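Local coordinates for protein sulfotransferase (Mycobacterium tuberculosis, PDB 2ZQ5) that probably transfers a sulfo group from the donor PAPS to an acceptor that is not established, at residues 36-41 with 197-202; 181-186 with 206-211. One frame throughout, in Å; residues are numbered along the deposited sequence.

Contact 1: residues 36-41 with 197-202; sequences YREALG and ADWLSR
Glu38 OE2 accepts a hydrogen bond of 2.8 Å from Trp199 NE1, the shortest approach between residues 36-41 and 197-202. The bond is bent, with an N-H...O angle of 147°. The indole N-H meets OE2 from above the carboxylate plane, while OE2 lies near the ring plane at the edge of the indole. The carboxylate and indole planes are 72° apart. Glu38 reaches across in an extended chain, with CG anti to the backbone N (chi1 -170°). Its other oxygen, OE1, is bonded to Asn35, so both carboxylate oxygens have a partner and the group's rotation is restrained. The far end of the indole does the apolar work. Trp199 CH2 packs obliquely on Ala39, 3.5 Å from Ala39 CB and equally close to Ala39 CA. The small alanine lets the six-membered ring come close to the helix backbone. The contact is mostly buried, with Glu38 at its exposed margin. Trp199 also meets the ring of His183, and Ala39 touches Leu182, so the loop between helix 175-178 and helix 194-201 packs against both partners.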
loop_
_atom_site.group_PDB
_atom_site.type_symbol
_atom_site.label_atom_id
_atom_site.label_comp_id
_atom_site.label_asym_id
_atom_site.label_seq_id
_atom_site.Cartn_x
_atom_site.Cartn_y
_atom_site.Cartn_z
ATOM N N TYR A 36 6.162 1.389 16.354
ATOM C CA TYR A 36 6.947 1.776 15.189
ATOM C C TYR A 36 8.452 1.792 15.447
ATOM O O TYR A 36 9.241 1.553 14.534
ATOM C CB TYR A 36 6.475 3.143 14.666
ATOM C CG TYR A 36 7.165 4.344 15.276
ATOM C CD1 TYR A 36 8.279 4.914 14.659
ATOM C CD2 TYR A 36 6.707 4.908 16.469
ATOM C CE1 TYR A 36 8.922 6.015 15.216
ATOM C CE2 TYR A 36 7.341 6.008 17.031
ATOM C CZ TYR A 36 8.446 6.556 16.402
ATOM O OH TYR A 36 9.086 7.637 16.967
ATOM N N ARG A 37 8.857 2.063 16.684
ATOM C CA ARG A 37 10.278 2.092 16.997
ATOM C C ARG A 37 10.924 0.719 16.848
ATOM O O ARG A 37 11.996 0.601 16.251
ATOM C CB ARG A 37 10.505 2.632 18.410
ATOM C CG ARG A 37 10.365 4.144 18.509
ATOM C CD ARG A 37 10.617 4.632 19.926
ATOM N NE ARG A 37 10.758 6.085 19.996
ATOM C CZ ARG A 37 11.751 6.769 19.435
ATOM N NH1 ARG A 37 12.700 6.136 18.758
ATOM N NH2 ARG A 37 11.800 8.089 19.555
ATOM N N GLU A 38 10.281 -0.315 17.383
ATOM C CA GLU A 38 10.827 -1.666 17.267
ATOM C C GLU A 38 10.862 -2.056 15.794
ATOM O O GLU A 38 11.844 -2.623 15.314
ATOM C CB GLU A 38 9.975 -2.692 18.025
ATOM C CG GLU A 38 10.657 -4.064 18.124
ATOM C CD GLU A 38 9.730 -5.189 18.567
ATOM O OE1 GLU A 38 8.697 -4.910 19.205
ATOM O OE2 GLU A 38 10.048 -6.366 18.285
ATOM N N ALA A 39 9.783 -1.751 15.083
ATOM C CA ALA A 39 9.691 -2.076 13.666
ATOM C C ALA A 39 10.832 -1.431 12.886
ATOM O O ALA A 39 11.481 -2.085 12.072
ATOM C CB ALA A 39 8.344 -1.617 13.111
ATOM N N LEU A 40 11.082 -0.149 13.140
ATOM C CA LEU A 40 12.149 0.559 12.444
ATOM C C LEU A 40 13.511 -0.069 12.738
ATOM O O LEU A 40 14.333 -0.227 11.837
ATOM C CB LEU A 40 12.148 2.039 12.848
ATOM C CG LEU A 40 13.191 2.934 12.170
ATOM C CD1 LEU A 40 13.088 2.820 10.651
ATOM C CD2 LEU A 40 12.973 4.372 12.618
ATOM N N GLY A 41 13.740 -0.434 13.996
ATOM C CA GLY A 41 15.005 -1.047 14.365
ATOM C C GLY A 41 15.227 -2.373 13.665
ATOM O O GLY A 41 16.320 -2.652 13.170
ATOM N N ALA A 197 10.838 -9.531 7.251
ATOM C CA ALA A 197 9.649 -10.234 6.783
ATOM C C ALA A 197 9.186 -11.242 7.840
ATOM O O ALA A 197 7.993 -11.358 8.121
ATOM C CB ALA A 197 9.945 -10.949 5.460
ATOM N N ASP A 198 10.145 -11.959 8.420
ATOM C CA ASP A 198 9.875 -12.961 9.448
ATOM C C ASP A 198 9.294 -12.307 10.695
ATOM O O ASP A 198 8.310 -12.784 11.263
ATOM C CB ASP A 198 11.173 -13.688 9.811
ATOM C CG ASP A 198 11.000 -14.659 10.967
ATOM O OD1 ASP A 198 10.297 -15.673 10.790
ATOM O OD2 ASP A 198 11.567 -14.402 12.051
ATOM N N TRP A 199 9.917 -11.214 11.123
ATOM C CA TRP A 199 9.460 -10.483 12.294
ATOM C C TRP A 199 8.030 -9.995 12.066
ATOM O O TRP A 199 7.152 -10.173 12.911
ATOM C CB TRP A 199 10.385 -9.286 12.548
ATOM C CG TRP A 199 9.957 -8.406 13.689
ATOM C CD1 TRP A 199 10.212 -8.601 15.017
ATOM C CD2 TRP A 199 9.170 -7.212 13.603
ATOM N NE1 TRP A 199 9.632 -7.599 15.763
ATOM C CE2 TRP A 199 8.985 -6.736 14.918
ATOM C CE3 TRP A 199 8.601 -6.500 12.538
ATOM C CZ2 TRP A 199 8.252 -5.575 15.199
ATOM C CZ3 TRP A 199 7.871 -5.345 12.817
ATOM C CH2 TRP A 199 7.705 -4.898 14.139
ATOM N N LEU A 200 7.796 -9.384 10.910
ATOM C CA LEU A 200 6.475 -8.860 10.594
ATOM C C LEU A 200 5.394 -9.940 10.607
ATOM O O LEU A 200 4.266 -9.689 11.043
ATOM C CB LEU A 200 6.508 -8.156 9.233
ATOM C CG LEU A 200 5.250 -7.389 8.819
ATOM C CD1 LEU A 200 4.914 -6.331 9.871
ATOM C CD2 LEU A 200 5.479 -6.742 7.458
ATOM N N SER A 201 5.739 -11.143 10.150
ATOM C CA SER A 201 4.770 -12.240 10.113
ATOM C C SER A 201 4.300 -12.650 11.510
ATOM O O SER A 201 3.276 -13.315 11.649
ATOM C CB SER A 201 5.361 -13.456 9.394
ATOM O OG SER A 201 6.247 -14.167 10.233
ATOM N N ARG A 202 5.041 -12.246 12.538
ATOM C CA ARG A 202 4.699 -12.579 13.921
ATOM C C ARG A 202 4.039 -11.423 14.672
ATOM O O ARG A 202 3.674 -11.567 15.837
ATOM C CB ARG A 202 5.962 -13.003 14.686
ATOM C CG ARG A 202 6.572 -14.322 14.231
ATOM C CD ARG A 202 7.845 -14.655 15.002
ATOM N NE ARG A 202 9.052 -14.117 14.372
ATOM C CZ ARG A 202 9.835 -13.188 14.911
ATOM N NH1 ARG A 202 9.546 -12.675 16.099
ATOM N NH2 ARG A 202 10.917 -12.776 14.265
#

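Contact 2: residues 181-186 with 206-211; sequences SLHSVS and TPSYCR
Ser208 OG sits over one face of the His183 imidazole, 3.3 Å from His183 CG and displaced toward the ring's rim. The hydroxyl also touches His183 CB and lies 3.4 Å from Ser181 CB, so it fits between the two side chains of the loop. The imidazole is held by its own segment. His183 ND1 donates to Ser181 O over 2.7 Å, nearly straight at 161°. The acceptor lies in the imidazole plane, but the donor stands well above the carbonyl plane. With CG beside the backbone N (chi1 -79°), the ring turns back toward Ser181, with Leu182 between them in a left-handed backbone conformation. A water completes the contact by donating to both Ser181 OG and Ser208 O, each at 2.8 Å. Ser181 OG is also bonded to Asp34 and packs 3.5 Å from Arg211 CD. The extended Arg211 chain carries its guanidinium past this serine, and NE is hydrogen-bonded to Gln180, the residue before Ser181. All four touching residues are buried. Loop 181-186 is thus packed on helix 206-219 and bridged to it by water. This belongs to the helical part of the sulfotransferase fold, where helix 206-219 leads into strand 227-231 of the central parallel sheet.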
loop_
_atom_site.group_PDB
_atom_site.type_symbol
_atom_site.label_atom_id
_atom_site.label_comp_id
_atom_site.label_asym_id
_atom_site.label_seq_id
_atom_site.Cartn_x
_atom_site.Cartn_y
_atom_site.Cartn_z
ATOM N N SER A 181 3.912 3.571 10.602
ATOM C CA SER A 181 4.137 2.633 11.706
ATOM C C SER A 181 5.269 1.659 11.383
ATOM O O SER A 181 5.589 0.778 12.189
ATOM C CB SER A 181 2.872 1.814 11.968
ATOM O OG SER A 181 1.750 2.639 12.218
ATOM N N LEU A 182 5.866 1.817 10.208
ATOM C CA LEU A 182 6.935 0.938 9.744
ATOM C C LEU A 182 6.509 -0.532 9.713
ATOM O O LEU A 182 7.330 -1.431 9.901
ATOM C CB LEU A 182 8.214 1.112 10.581
ATOM C CG LEU A 182 9.093 2.345 10.295
ATOM C CD1 LEU A 182 9.322 2.495 8.792
ATOM C CD2 LEU A 182 8.433 3.593 10.849
ATOM N N HIS A 183 5.214 -0.756 9.490
ATOM C CA HIS A 183 4.645 -2.102 9.358
ATOM C C HIS A 183 4.098 -2.140 7.936
ATOM O O HIS A 183 3.052 -1.551 7.647
ATOM C CB HIS A 183 3.495 -2.340 10.347
ATOM C CG HIS A 183 3.941 -2.644 11.744
ATOM N ND1 HIS A 183 4.551 -1.711 12.554
ATOM C CD2 HIS A 183 3.840 -3.775 12.485
ATOM C CE1 HIS A 183 4.805 -2.251 13.732
ATOM N NE2 HIS A 183 4.382 -3.502 13.718
ATOM N N SER A 184 4.799 -2.830 7.045
ATOM C CA SER A 184 4.387 -2.884 5.647
ATOM C C SER A 184 5.042 -4.039 4.909
ATOM O O SER A 184 6.207 -4.350 5.151
ATOM C CB SER A 184 4.763 -1.564 4.964
ATOM O OG SER A 184 4.497 -1.601 3.573
ATOM N N VAL A 185 4.299 -4.683 4.012
ATOM C CA VAL A 185 4.881 -5.777 3.241
ATOM C C VAL A 185 5.550 -5.241 1.976
ATOM O O VAL A 185 6.039 -6.010 1.146
ATOM C CB VAL A 185 3.829 -6.857 2.859
ATOM C CG1 VAL A 185 3.335 -7.565 4.111
ATOM C CG2 VAL A 185 2.670 -6.232 2.102
ATOM N N SER A 186 5.587 -3.917 1.832
ATOM C CA SER A 186 6.221 -3.308 0.667
ATOM C C SER A 186 7.736 -3.470 0.738
ATOM O O SER A 186 8.400 -3.683 -0.277
ATOM C CB SER A 186 5.872 -1.816 0.584
ATOM O OG SER A 186 6.434 -1.091 1.672
ATOM N N THR A 206 -2.940 -4.875 14.510
ATOM C CA THR A 206 -4.009 -4.014 14.996
ATOM C C THR A 206 -3.619 -2.570 15.308
ATOM O O THR A 206 -4.286 -1.646 14.859
ATOM C CB THR A 206 -4.723 -4.644 16.205
ATOM O OG1 THR A 206 -5.114 -5.983 15.870
ATOM C CG2 THR A 206 -5.979 -3.850 16.546
ATOM N N PRO A 207 -2.532 -2.347 16.062
ATOM C CA PRO A 207 -2.171 -0.955 16.351
ATOM C C PRO A 207 -1.920 -0.144 15.081
ATOM O O PRO A 207 -2.271 1.032 15.008
ATOM C CB PRO A 207 -0.919 -1.093 17.215
ATOM C CG PRO A 207 -1.141 -2.407 17.913
ATOM C CD PRO A 207 -1.667 -3.281 16.802
ATOM N N SER A 208 -1.319 -0.780 14.079
ATOM C CA SER A 208 -1.041 -0.103 12.814
ATOM C C SER A 208 -2.334 0.215 12.074
ATOM O O SER A 208 -2.454 1.270 11.454
ATOM C CB SER A 208 -0.139 -0.962 11.926
ATOM O OG SER A 208 1.170 -1.038 12.456
ATOM N N TYR A 209 -3.304 -0.692 12.126
ATOM C CA TYR A 209 -4.569 -0.425 11.452
ATOM C C TYR A 209 -5.383 0.620 12.200
ATOM O O TYR A 209 -6.146 1.368 11.595
ATOM C CB TYR A 209 -5.364 -1.718 11.248
ATOM C CG TYR A 209 -4.994 -2.406 9.952
ATOM C CD1 TYR A 209 -3.724 -2.956 9.768
ATOM C CD2 TYR A 209 -5.890 -2.444 8.884
ATOM C CE1 TYR A 209 -3.352 -3.521 8.553
ATOM C CE2 TYR A 209 -5.529 -3.012 7.658
ATOM C CZ TYR A 209 -4.257 -3.545 7.501
ATOM O OH TYR A 209 -3.877 -4.095 6.298
ATOM N N CYS A 210 -5.217 0.684 13.516
ATOM C CA CYS A 210 -5.916 1.693 14.290
ATOM C C CYS A 210 -5.402 3.070 13.859
ATOM O O CYS A 210 -6.172 4.031 13.759
ATOM C CB CYS A 210 -5.673 1.465 15.779
ATOM S SG CYS A 210 -6.699 0.148 16.472
ATOM N N ARG A 211 -4.103 3.166 13.590
ATOM C CA ARG A 211 -3.534 4.435 13.149
ATOM C C ARG A 211 -4.037 4.742 11.733
ATOM O O ARG A 211 -4.329 5.892 11.394
ATOM C CB ARG A 211 -2.006 4.375 13.173
ATOM C CG ARG A 211 -1.367 5.733 12.953
ATOM C CD ARG A 211 0.132 5.648 12.748
ATOM N NE ARG A 211 0.678 6.977 12.482
ATOM C CZ ARG A 211 0.988 7.861 13.425
ATOM N NH1 ARG A 211 0.826 7.561 14.707
ATOM N NH2 ARG A 211 1.429 9.065 13.081
HETATM O O HOH W 1 -0.337 2.827 10.419
#

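In the fold
Helix 36-50, the second helix of the chain, supplies the first segment. The chain then runs through strands 94-97 and 117-119 before it reaches the loop 181-186. Helix 194-201 follows and closes the long loop of contact 1, with 155 residues between its segments. Helix 206-219 then closes the short loop of contact 2, with only 19 residues between. The segments alternate along the chain, so the two contacts cross. Their centres are 10 Å apart, and they touch directly: Leu200 CD2 lies 3.4 Å from Ser184 O. Together they join helix 36-50, the loop 181-186 and the successive helices 194-201 and 206-219.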